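Local coordinates for protein 16S rRNA methyltransferase (Streptomyces sp. DSM 40477, PDB 3MQ2) that methylates the N1 position of adenine 1408 in 16S rRNA, using S-adenosyl-L-methionine, and thereby confers resistance to kanamycin, neomycin and apramycin, at residues Phe15-Phe20 against Leu93-Gly98; Gly39-Lys44 against His103-Trp108; His143-Ser148 against Pro156-Asp161. One frame throughout, in Å; residues are numbered along the deposited sequence.

Interaction 1: residues Phe15-Phe20 against Leu93-Gly98; sequences FSDAEF and LPPLSG
Phe20 meets Leu96 through the far end of its ring. From CB, which points at the loop 93-98, the side chain leaves with CG anti to the backbone N (chi1 178°). Phe20 CE1 and CE2 each come to 3.8 Å from Leu96 CD2, and Phe20 CZ closes to 3.4 Å from the same methyl. A single methyl is thus centred on the outer end of the phenyl ring, neither squarely over the face nor at the edge, and the two side chains cross at about a right angle. Helix 17-24, which carries Phe20, packs here beside the Rossmann-like methyltransferase sheet, and the same ring also rests on Leu53 and Val55 of strand 52-58 and Leu84 of strand 83-87. At the start of this helix Ser16 is the N-cap, its OG accepting from Glu19 N at 3.1 Å. At the exposed edge of the contact Asp17 OD1 comes within 3.1 Å of Pro95 CG, a short approach that is doubtful because Asp17 adopts two conformations. Pro95 is the centre of an inverse gamma turn, whose hydrogen bond from Leu96 N to Pro94 O is weak, and Ser97 O beyond it accepts from Arg24 NH2.

Interaction 2: residues Gly39-Lys44 against His103-Trp108; sequences GKHPYK and HVLMPW. With SAH (S-adenosyl-L-homocysteine), chain C.
The imidazole of His41 carries the methyl CD1 of Leu105 on one face and His103 ND1 at its edge. Leu105 CD1 sits almost on the ring normal, 3.4 Å from the His41 centroid, a CH-pi contact over the centre of the ring. At the edge, His41 NE2 and His103 ND1 share a hydrogen bond of 2.8 Å that is nearly straight at 169°. Each nitrogen lies near the plane of the other ring, and the rings meet rim to rim with their planes turned 40° apart. The remaining imidazole nitrogens are also bonded: His41 ND1 to Leu192 O, His103 NE2 to Glu101 OE1. All four ring nitrogens of the two buried histidines thus have partners, which should fix the rotation of both rings. A chi1 of 167° swings the His41 ring away from its own backbone N, and it reaches from the first turn of helix 40-48 to strand 99-105 in the middle of the Rossmann-like methyltransferase sheet. Asp33 of the adjacent strand 29-34 packs against both histidines. Where strand 99-105 ends, the backbone turns to the cofactor product: Leu105 O accepts from the amino N of S-adenosyl-L-homocysteine at 2.8 Å. Further along, Trp108 lies obliquely beside the ligand, its CD1 3.4 Å from C5' and 3.5 Å from SD, while Met106 CG approaches the carboxylate OXT at 3.6 Å.

Interaction 3: residues His143-Ser148 against Pro156-Asp161; sequences HAWRPS and PEPTPD
Trp145 and Arg146 close a type I beta turn, His143 to Arg146, and pack against the residues leading into helix 160-173, within the connection that follows strand 134-141 of the methyltransferase sheet. One face of the Trp145 indole takes two CH-pi contacts side by side: Glu157 CA stands 3.5 Å from the centroid of the five-membered ring, and Pro158 CD the same distance from that of the six-membered ring. The indole is thus laid flat along the Glu157-Pro158 backbone, while Leu116 of helix 109-116 and Val152 touch the ring and NE1 makes a weak hydrogen bond to His155 O. The Glu157 side chain, fully extended (chi1 180°), passes Trp145 CB to reach the guanidinium. Arg146 grips the carboxylate side-on: Arg146 NE bonds Glu157 OE1 at 3.1 Å and NH2 bonds OE2 at 2.8 Å. Both oxygens lie near the guanidinium plane and are met on their syn sides, but the donors stand some 30° out of the carboxylate plane. Arg146 NH1 forms a second salt bridge, to Asp205, so the guanidinium lies between two carboxylates. A water joins the segments again, donating to Trp145 O at 2.9 Å and to Glu157 OE1 at 2.6 Å.

How the interactions relate
Interaction 2 is the core contact, about 5 Å from the centre of the chain, whereas interactions 1 and 3 are partly buried and lie on opposite sides of that centre, their own centres about 35 Å apart. Interactions 1 and 2 interlock along the chain, since their segments alternate, and each sets the start of a helix, 17-24 or 40-48, against the chain around strand 99-105: the loop before it in interaction 1, its C-terminal end in interaction 2. Interaction 3 follows in sequence and joins neighbouring parts of a single connection. The chemistry changes accordingly: mainly apolar packing of a ring on a methyl group, then a buried imidazole pair beside the cofactor pocket, then an ion pair and bridging water next to a covered indole.

Interaction 1: residues Phe15-Phe20 against Leu93-Gly98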
loop_
_atom_site.group_PDB
_atom_site.type_symbol
_atom_site.label_atom_id
_atom_site.label_comp_id
_atom_site.label_asym_id
_atom_site.label_seq_id
_atom_site.Cartn_x
_atom_site.Cartn_y
_atom_site.Cartn_z
ATOM N N PHE A 15 3.925 18.671 9.285
ATOM C CA PHE A 15 3.073 19.733 8.778
ATOM C C PHE A 15 1.605 19.465 9.129
ATOM O O PHE A 15 1.234 18.353 9.509
ATOM C CB PHE A 15 3.280 19.932 7.273
ATOM C CG PHE A 15 2.824 18.779 6.442
ATOM C CD1 PHE A 15 3.572 17.619 6.375
ATOM C CD2 PHE A 15 1.650 18.860 5.714
ATOM C CE1 PHE A 15 3.150 16.545 5.602
ATOM C CE2 PHE A 15 1.223 17.796 4.935
ATOM C CZ PHE A 15 1.976 16.637 4.880
ATOM N N SER A 16 0.774 20.487 9.005
ATOM C CA SER A 16 -0.567 20.431 9.574
ATOM C C SER A 16 -1.585 19.769 8.656
ATOM O O SER A 16 -1.417 19.735 7.436
ATOM C CB SER A 16 -1.041 21.843 9.926
ATOM O OG SER A 16 -1.195 22.622 8.753
ATOM N N ASP A 17 -2.644 19.239 9.253
ATOM C CA ASP A 17 -3.769 18.687 8.503
ATOM C C ASP A 17 -4.348 19.735 7.563
ATOM O O ASP A 17 -4.803 19.427 6.462
ATOM C CB ASP A 17 -4.864 18.221 9.462
ATOM C CG ASP A 17 -4.342 17.296 10.536
ATOM O OD1 ASP A 17 -3.267 16.697 10.332
ATOM O OD2 ASP A 17 -5.009 17.166 11.584
ATOM N N ALA A 18 -4.347 20.983 8.021
ATOM C CA ALA A 18 -4.863 22.089 7.227
ATOM C C ALA A 18 -4.035 22.284 5.960
ATOM O O ALA A 18 -4.572 22.564 4.888
ATOM C CB ALA A 18 -4.890 23.368 8.053
ATOM N N GLU A 19 -2.722 22.128 6.083
ATOM C CA GLU A 19 -1.839 22.225 4.931
ATOM C C GLU A 19 -2.073 21.062 3.964
ATOM O O GLU A 19 -2.039 21.233 2.740
ATOM C CB GLU A 19 -0.389 22.246 5.397
ATOM C CG GLU A 19 0.623 22.494 4.301
ATOM C CD GLU A 19 1.979 22.872 4.861
ATOM O OE1 GLU A 19 2.963 22.862 4.093
ATOM O OE2 GLU A 19 2.054 23.184 6.073
ATOM N N PHE A 20 -2.313 19.878 4.514
ATOM C CA PHE A 20 -2.628 18.730 3.677
ATOM C C PHE A 20 -3.916 18.967 2.907
ATOM O O PHE A 20 -4.001 18.663 1.722
ATOM C CB PHE A 20 -2.763 17.442 4.487
ATOM C CG PHE A 20 -3.124 16.257 3.644
ATOM C CD1 PHE A 20 -2.158 15.616 2.891
ATOM C CD2 PHE A 20 -4.431 15.811 3.571
ATOM C CE1 PHE A 20 -2.481 14.532 2.093
ATOM C CE2 PHE A 20 -4.766 14.720 2.769
ATOM C CZ PHE A 20 -3.787 14.087 2.030
ATOM N N LEU A 93 -1.849 5.362 11.656
ATOM C CA LEU A 93 -1.887 6.070 10.390
ATOM C C LEU A 93 -1.987 7.579 10.596
ATOM O O LEU A 93 -2.528 8.049 11.595
ATOM C CB LEU A 93 -3.073 5.568 9.560
ATOM C CG LEU A 93 -2.867 4.142 9.051
ATOM C CD1 LEU A 93 -4.182 3.541 8.592
ATOM C CD2 LEU A 93 -1.851 4.125 7.924
ATOM N N PRO A 94 -1.485 8.348 9.625
ATOM C CA PRO A 94 -1.650 9.802 9.647
ATOM C C PRO A 94 -3.134 10.154 9.567
ATOM O O PRO A 94 -3.951 9.318 9.168
ATOM C CB PRO A 94 -0.932 10.259 8.363
ATOM C CG PRO A 94 -0.099 9.100 7.935
ATOM C CD PRO A 94 -0.819 7.882 8.400
ATOM N N PRO A 95 -3.481 11.385 9.951
ATOM C CA PRO A 95 -4.865 11.860 9.951
ATOM C C PRO A 95 -5.358 12.139 8.536
ATOM O O PRO A 95 -5.723 13.270 8.209
ATOM C CB PRO A 95 -4.782 13.153 10.770
ATOM C CG PRO A 95 -3.411 13.651 10.533
ATOM C CD PRO A 95 -2.539 12.420 10.411
ATOM N N LEU A 96 -5.344 11.106 7.697
ATOM C CA LEU A 96 -5.846 11.203 6.333
ATOM C C LEU A 96 -7.343 10.928 6.322
ATOM O O LEU A 96 -7.850 10.156 7.128
ATOM C CB LEU A 96 -5.123 10.188 5.438
ATOM C CG LEU A 96 -3.619 10.388 5.229
ATOM C CD1 LEU A 96 -2.944 9.107 4.759
ATOM C CD2 LEU A 96 -3.374 11.509 4.239
ATOM N N SER A 97 -8.057 11.551 5.394
ATOM C CA SER A 97 -9.471 11.262 5.269
ATOM C C SER A 97 -9.850 11.242 3.799
ATOM O O SER A 97 -9.234 11.929 2.988
ATOM C CB SER A 97 -10.293 12.325 5.993
ATOM O OG SER A 97 -9.949 13.608 5.503
ATOM N N GLY A 98 -10.848 10.436 3.466
ATOM C CA GLY A 98 -11.393 10.394 2.119
ATOM C C GLY A 98 -10.484 9.859 1.021
ATOM O O GLY A 98 -10.661 10.194 -0.151
#

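Interaction 2: residues Gly39-Lys44 against His103-Trp108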
loop_
_atom_site.group_PDB
_atom_site.type_symbol
_atom_site.label_atom_id
_atom_site.label_comp_id
_atom_site.label_asym_id
_atom_site.label_seq_id
_atom_site.Cartn_x
_atom_site.Cartn_y
_atom_site.Cartn_z
ATOM N N GLY A 39 9.607 3.191 -2.063
ATOM C CA GLY A 39 8.725 4.187 -2.647
ATOM C C GLY A 39 8.676 4.266 -4.171
ATOM O O GLY A 39 8.145 5.227 -4.730
ATOM N N LYS A 40 9.226 3.262 -4.847
ATOM C CA LYS A 40 9.246 3.269 -6.312
ATOM C C LYS A 40 7.842 3.184 -6.908
ATOM O O LYS A 40 7.545 3.813 -7.920
ATOM C CB LYS A 40 10.098 2.109 -6.837
ATOM C CG LYS A 40 11.582 2.237 -6.527
ATOM C CD LYS A 40 12.362 1.019 -7.007
ATOM C CE LYS A 40 13.853 1.179 -6.751
ATOM N NZ LYS A 40 14.421 2.344 -7.485
ATOM N N HIS A 41 6.971 2.411 -6.268
ATOM C CA HIS A 41 5.621 2.206 -6.789
ATOM C C HIS A 41 4.803 3.495 -6.831
ATOM O O HIS A 41 4.249 3.854 -7.862
ATOM C CB HIS A 41 4.892 1.132 -5.966
ATOM C CG HIS A 41 3.416 1.073 -6.217
ATOM N ND1 HIS A 41 2.880 0.691 -7.428
ATOM C CD2 HIS A 41 2.364 1.365 -5.415
ATOM C CE1 HIS A 41 1.561 0.746 -7.360
ATOM N NE2 HIS A 41 1.222 1.147 -6.146
ATOM N N PRO A 42 4.714 4.210 -5.698
ATOM C CA PRO A 42 3.911 5.440 -5.735
ATOM C C PRO A 42 4.519 6.508 -6.643
ATOM O O PRO A 42 3.801 7.361 -7.158
ATOM C CB PRO A 42 3.906 5.907 -4.270
ATOM C CG PRO A 42 5.080 5.210 -3.630
ATOM C CD PRO A 42 5.168 3.872 -4.339
ATOM N N TYR A 43 5.830 6.458 -6.845
ATOM C CA TYR A 43 6.465 7.388 -7.767
ATOM C C TYR A 43 5.909 7.132 -9.166
ATOM O O TYR A 43 5.526 8.067 -9.873
ATOM C CB TYR A 43 7.984 7.226 -7.746
ATOM C CG TYR A 43 8.698 8.260 -8.582
ATOM C CD1 TYR A 43 9.133 9.455 -8.024
ATOM C CD2 TYR A 43 8.928 8.044 -9.936
ATOM C CE1 TYR A 43 9.784 10.410 -8.787
ATOM C CE2 TYR A 43 9.573 9.000 -10.709
ATOM C CZ TYR A 43 10.001 10.178 -10.128
ATOM O OH TYR A 43 10.649 11.129 -10.893
ATOM N N LYS A 44 5.847 5.861 -9.555
ATOM C CA LYS A 44 5.207 5.510 -10.824
ATOM C C LYS A 44 3.751 5.947 -10.871
ATOM O O LYS A 44 3.313 6.553 -11.846
ATOM C CB LYS A 44 5.304 4.007 -11.118
ATOM C CG LYS A 44 4.386 3.577 -12.275
ATOM C CD LYS A 44 4.694 2.173 -12.762
ATOM C CE LYS A 44 3.911 1.824 -14.027
ATOM N NZ LYS A 44 4.316 0.498 -14.599
ATOM N N HIS A 103 -3.459 1.000 -1.637
ATOM C CA HIS A 103 -2.588 -0.109 -2.038
ATOM C C HIS A 103 -1.804 -0.632 -0.848
ATOM O O HIS A 103 -1.295 0.142 -0.042
ATOM C CB HIS A 103 -1.584 0.331 -3.113
ATOM C CG HIS A 103 -2.209 0.781 -4.391
ATOM N ND1 HIS A 103 -1.463 1.259 -5.449
ATOM C CD2 HIS A 103 -3.503 0.847 -4.785
ATOM C CE1 HIS A 103 -2.268 1.589 -6.440
ATOM N NE2 HIS A 103 -3.514 1.345 -6.064
ATOM N N VAL A 104 -1.716 -1.953 -0.743
ATOM C CA VAL A 104 -0.811 -2.582 0.213
ATOM C C VAL A 104 -0.067 -3.655 -0.558
ATOM O O VAL A 104 -0.643 -4.702 -0.878
ATOM C CB VAL A 104 -1.558 -3.252 1.377
ATOM C CG1 VAL A 104 -0.540 -3.899 2.361
ATOM C CG2 VAL A 104 -2.431 -2.235 2.113
ATOM N N LEU A 105 1.197 -3.403 -0.880
ATOM C CA LEU A 105 1.902 -4.289 -1.810
ATOM C C LEU A 105 3.017 -5.063 -1.123
ATOM O O LEU A 105 3.893 -4.479 -0.509
ATOM C CB LEU A 105 2.471 -3.496 -2.991
ATOM C CG LEU A 105 1.514 -2.582 -3.758
ATOM C CD1 LEU A 105 2.219 -2.013 -4.984
ATOM C CD2 LEU A 105 0.264 -3.334 -4.173
ATOM N N MET A 106 2.976 -6.384 -1.239
ATOM C CA MET A 106 4.010 -7.254 -0.663
ATOM C C MET A 106 4.270 -7.013 0.818
ATOM O O MET A 106 5.425 -6.894 1.222
ATOM C CB MET A 106 5.340 -7.091 -1.418
ATOM C CG MET A 106 5.196 -6.777 -2.879
ATOM S SD MET A 106 4.451 -8.185 -3.703
ATOM C CE MET A 106 5.845 -9.309 -3.685
ATOM N N PRO A 107 3.212 -6.974 1.643
ATOM C CA PRO A 107 3.443 -6.679 3.059
ATOM C C PRO A 107 4.168 -7.812 3.774
ATOM O O PRO A 107 4.070 -8.980 3.378
ATOM C CB PRO A 107 2.023 -6.533 3.614
ATOM C CG PRO A 107 1.205 -7.446 2.736
ATOM C CD PRO A 107 1.785 -7.226 1.360
ATOM N N TRP A 108 4.900 -7.453 4.822
ATOM C CA TRP A 108 5.389 -8.433 5.781
ATOM C C TRP A 108 5.272 -7.835 7.178
ATOM O O TRP A 108 4.855 -6.682 7.327
ATOM C CB TRP A 108 6.824 -8.897 5.464
ATOM C CG TRP A 108 7.905 -7.836 5.448
ATOM C CD1 TRP A 108 8.309 -7.084 4.377
ATOM C CD2 TRP A 108 8.741 -7.453 6.546
ATOM N NE1 TRP A 108 9.343 -6.246 4.755
ATOM C CE2 TRP A 108 9.617 -6.452 6.080
ATOM C CE3 TRP A 108 8.835 -7.865 7.882
ATOM C CZ2 TRP A 108 10.575 -5.850 6.905
ATOM C CZ3 TRP A 108 9.784 -7.258 8.705
ATOM C CH2 TRP A 108 10.644 -6.268 8.206
HETATM N N SAH C . 5.353 -2.125 -0.890
HETATM C CA SAH C . 6.791 -1.963 -1.021
HETATM C CB SAH C . 7.522 -2.499 0.209
HETATM C CG SAH C . 7.019 -3.852 0.699
HETATM S SD SAH C . 8.156 -4.587 1.900
HETATM C C SAH C . 7.262 -2.682 -2.269
HETATM O O SAH C . 8.430 -2.593 -2.650
HETATM O OXT SAH C . 6.470 -3.371 -2.911
HETATM C "C5'" SAH C . 6.905 -4.270 3.171
HETATM C "C4'" SAH C . 7.045 -2.875 3.770
HETATM O "O4'" SAH C . 6.028 -2.685 4.731
HETATM C "C3'" SAH C . 8.371 -2.665 4.503
HETATM O "O3'" SAH C . 8.976 -1.487 4.032
HETATM C "C2'" SAH C . 8.021 -2.458 5.960
HETATM O "O2'" SAH C . 8.817 -1.440 6.540
HETATM C "C1'" SAH C . 6.569 -2.036 5.866
HETATM N N9 SAH C . 5.760 -2.379 7.042
HETATM C C8 SAH C . 5.626 -3.585 7.680
HETATM N N7 SAH C . 4.751 -3.419 8.711
HETATM C C5 SAH C . 4.337 -2.125 8.714
HETATM C C6 SAH C . 3.465 -1.411 9.522
HETATM N N6 SAH C . 2.837 -2.001 10.536
HETATM N N1 SAH C . 3.248 -0.079 9.255
HETATM C C2 SAH C . 3.885 0.547 8.204
HETATM N N3 SAH C . 4.758 -0.156 7.406
HETATM C C4 SAH C . 4.963 -1.470 7.666
#

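Interaction 3: residues His143-Ser148 against Pro156-Asp161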
loop_
_atom_site.group_PDB
_atom_site.type_symbol
_atom_site.label_atom_id
_atom_site.label_comp_id
_atom_site.label_asym_id
_atom_site.label_seq_id
_atom_site.Cartn_x
_atom_site.Cartn_y
_atom_site.Cartn_z
ATOM N N HIS A 143 5.439 -15.848 -0.827
ATOM C CA HIS A 143 6.632 -16.419 -0.218
ATOM C C HIS A 143 6.605 -16.331 1.301
ATOM O O HIS A 143 7.426 -16.952 1.978
ATOM C CB HIS A 143 7.910 -15.819 -0.820
ATOM C CG HIS A 143 8.115 -16.217 -2.242
ATOM N ND1 HIS A 143 8.960 -17.243 -2.614
ATOM C CD2 HIS A 143 7.537 -15.771 -3.384
ATOM C CE1 HIS A 143 8.910 -17.395 -3.927
ATOM N NE2 HIS A 143 8.045 -16.521 -4.414
ATOM N N ALA A 144 5.636 -15.592 1.832
ATOM C CA ALA A 144 5.418 -15.570 3.271
ATOM C C ALA A 144 4.974 -16.950 3.744
ATOM O O ALA A 144 4.880 -17.199 4.943
ATOM C CB ALA A 144 4.369 -14.504 3.642
ATOM N N TRP A 145 4.688 -17.844 2.797
ATOM C CA TRP A 145 4.283 -19.208 3.132
ATOM C C TRP A 145 5.239 -20.238 2.541
ATOM O O TRP A 145 4.917 -21.418 2.481
ATOM C CB TRP A 145 2.864 -19.499 2.627
ATOM C CG TRP A 145 1.795 -18.786 3.377
ATOM C CD1 TRP A 145 1.100 -19.259 4.460
ATOM C CD2 TRP A 145 1.282 -17.468 3.119
ATOM N NE1 TRP A 145 0.191 -18.320 4.884
ATOM C CE2 TRP A 145 0.282 -17.214 4.083
ATOM C CE3 TRP A 145 1.575 -16.480 2.173
ATOM C CZ2 TRP A 145 -0.425 -16.006 4.131
ATOM C CZ3 TRP A 145 0.876 -15.278 2.226
ATOM C CH2 TRP A 145 -0.121 -15.059 3.191
ATOM N N ARG A 146 6.413 -19.788 2.119
ATOM C CA ARG A 146 7.343 -20.647 1.395
ATOM C C ARG A 146 8.763 -20.508 1.940
ATOM O O ARG A 146 9.664 -20.077 1.230
ATOM C CB ARG A 146 7.303 -20.289 -0.091
ATOM C CG ARG A 146 5.902 -20.412 -0.712
ATOM C CD ARG A 146 5.889 -19.991 -2.178
ATOM N NE ARG A 146 4.535 -19.976 -2.731
ATOM C CZ ARG A 146 4.237 -19.507 -3.939
ATOM N NH1 ARG A 146 5.194 -19.018 -4.716
ATOM N NH2 ARG A 146 2.980 -19.504 -4.363
ATOM N N PRO A 147 8.972 -20.886 3.211
ATOM C CA PRO A 147 7.990 -21.467 4.130
ATOM C C PRO A 147 7.320 -20.403 5.003
ATOM O O PRO A 147 7.679 -19.226 4.955
ATOM C CB PRO A 147 8.860 -22.368 5.000
ATOM C CG PRO A 147 10.111 -21.554 5.156
ATOM C CD PRO A 147 10.321 -20.868 3.810
ATOM N N SER A 148 6.344 -20.823 5.802
ATOM C CA SER A 148 5.595 -19.881 6.632
ATOM C C SER A 148 6.498 -19.038 7.536
ATOM O O SER A 148 7.322 -19.572 8.286
ATOM C CB SER A 148 4.552 -20.621 7.471
ATOM O OG SER A 148 3.543 -21.190 6.657
ATOM N N PRO A 156 -2.893 -21.112 6.287
ATOM C CA PRO A 156 -2.418 -21.787 5.075
ATOM C C PRO A 156 -2.173 -20.757 3.979
ATOM O O PRO A 156 -2.727 -19.666 4.065
ATOM C CB PRO A 156 -3.595 -22.691 4.700
ATOM C CG PRO A 156 -4.790 -21.985 5.252
ATOM C CD PRO A 156 -4.325 -21.351 6.537
ATOM N N GLU A 157 -1.356 -21.081 2.980
ATOM C CA GLU A 157 -1.143 -20.155 1.870
ATOM C C GLU A 157 -2.464 -19.929 1.143
ATOM O O GLU A 157 -3.121 -20.886 0.739
ATOM C CB GLU A 157 -0.102 -20.690 0.885
ATOM C CG GLU A 157 0.138 -19.735 -0.297
ATOM C CD GLU A 157 1.165 -20.240 -1.291
ATOM O OE1 GLU A 157 2.205 -20.791 -0.858
ATOM O OE2 GLU A 157 0.929 -20.082 -2.513
ATOM N N PRO A 158 -2.865 -18.661 0.977
ATOM C CA PRO A 158 -4.159 -18.419 0.327
ATOM C C PRO A 158 -4.123 -18.624 -1.180
ATOM O O PRO A 158 -3.116 -18.398 -1.843
ATOM C CB PRO A 158 -4.439 -16.949 0.641
ATOM C CG PRO A 158 -3.077 -16.344 0.800
ATOM C CD PRO A 158 -2.239 -17.417 1.451
ATOM N N THR A 159 -5.252 -19.062 -1.719
ATOM C CA THR A 159 -5.393 -19.234 -3.152
ATOM C C THR A 159 -6.606 -18.419 -3.556
ATOM O O THR A 159 -7.373 -17.994 -2.691
ATOM C CB THR A 159 -5.655 -20.700 -3.510
ATOM O OG1 THR A 159 -6.937 -21.086 -2.997
ATOM C CG2 THR A 159 -4.574 -21.598 -2.917
ATOM N N PRO A 160 -6.789 -18.199 -4.866
ATOM C CA PRO A 160 -7.980 -17.477 -5.307
ATOM C C PRO A 160 -9.244 -18.058 -4.679
ATOM O O PRO A 160 -10.096 -17.307 -4.201
ATOM C CB PRO A 160 -7.974 -17.708 -6.821
ATOM C CG PRO A 160 -6.528 -17.806 -7.153
ATOM C CD PRO A 160 -5.904 -18.538 -5.995
ATOM N N ASP A 161 -9.361 -19.381 -4.662
ATOM C CA ASP A 161 -10.568 -20.000 -4.128
ATOM C C ASP A 161 -10.656 -19.921 -2.607
ATOM O O ASP A 161 -11.700 -19.568 -2.056
ATOM C CB ASP A 161 -10.689 -21.452 -4.590
ATOM C CG ASP A 161 -10.873 -21.567 -6.090
ATOM O OD1 ASP A 161 -11.340 -20.588 -6.710
ATOM O OD2 ASP A 161 -10.553 -22.636 -6.649
HETATM O O HOH W 1 3.038 -22.702 0.631
#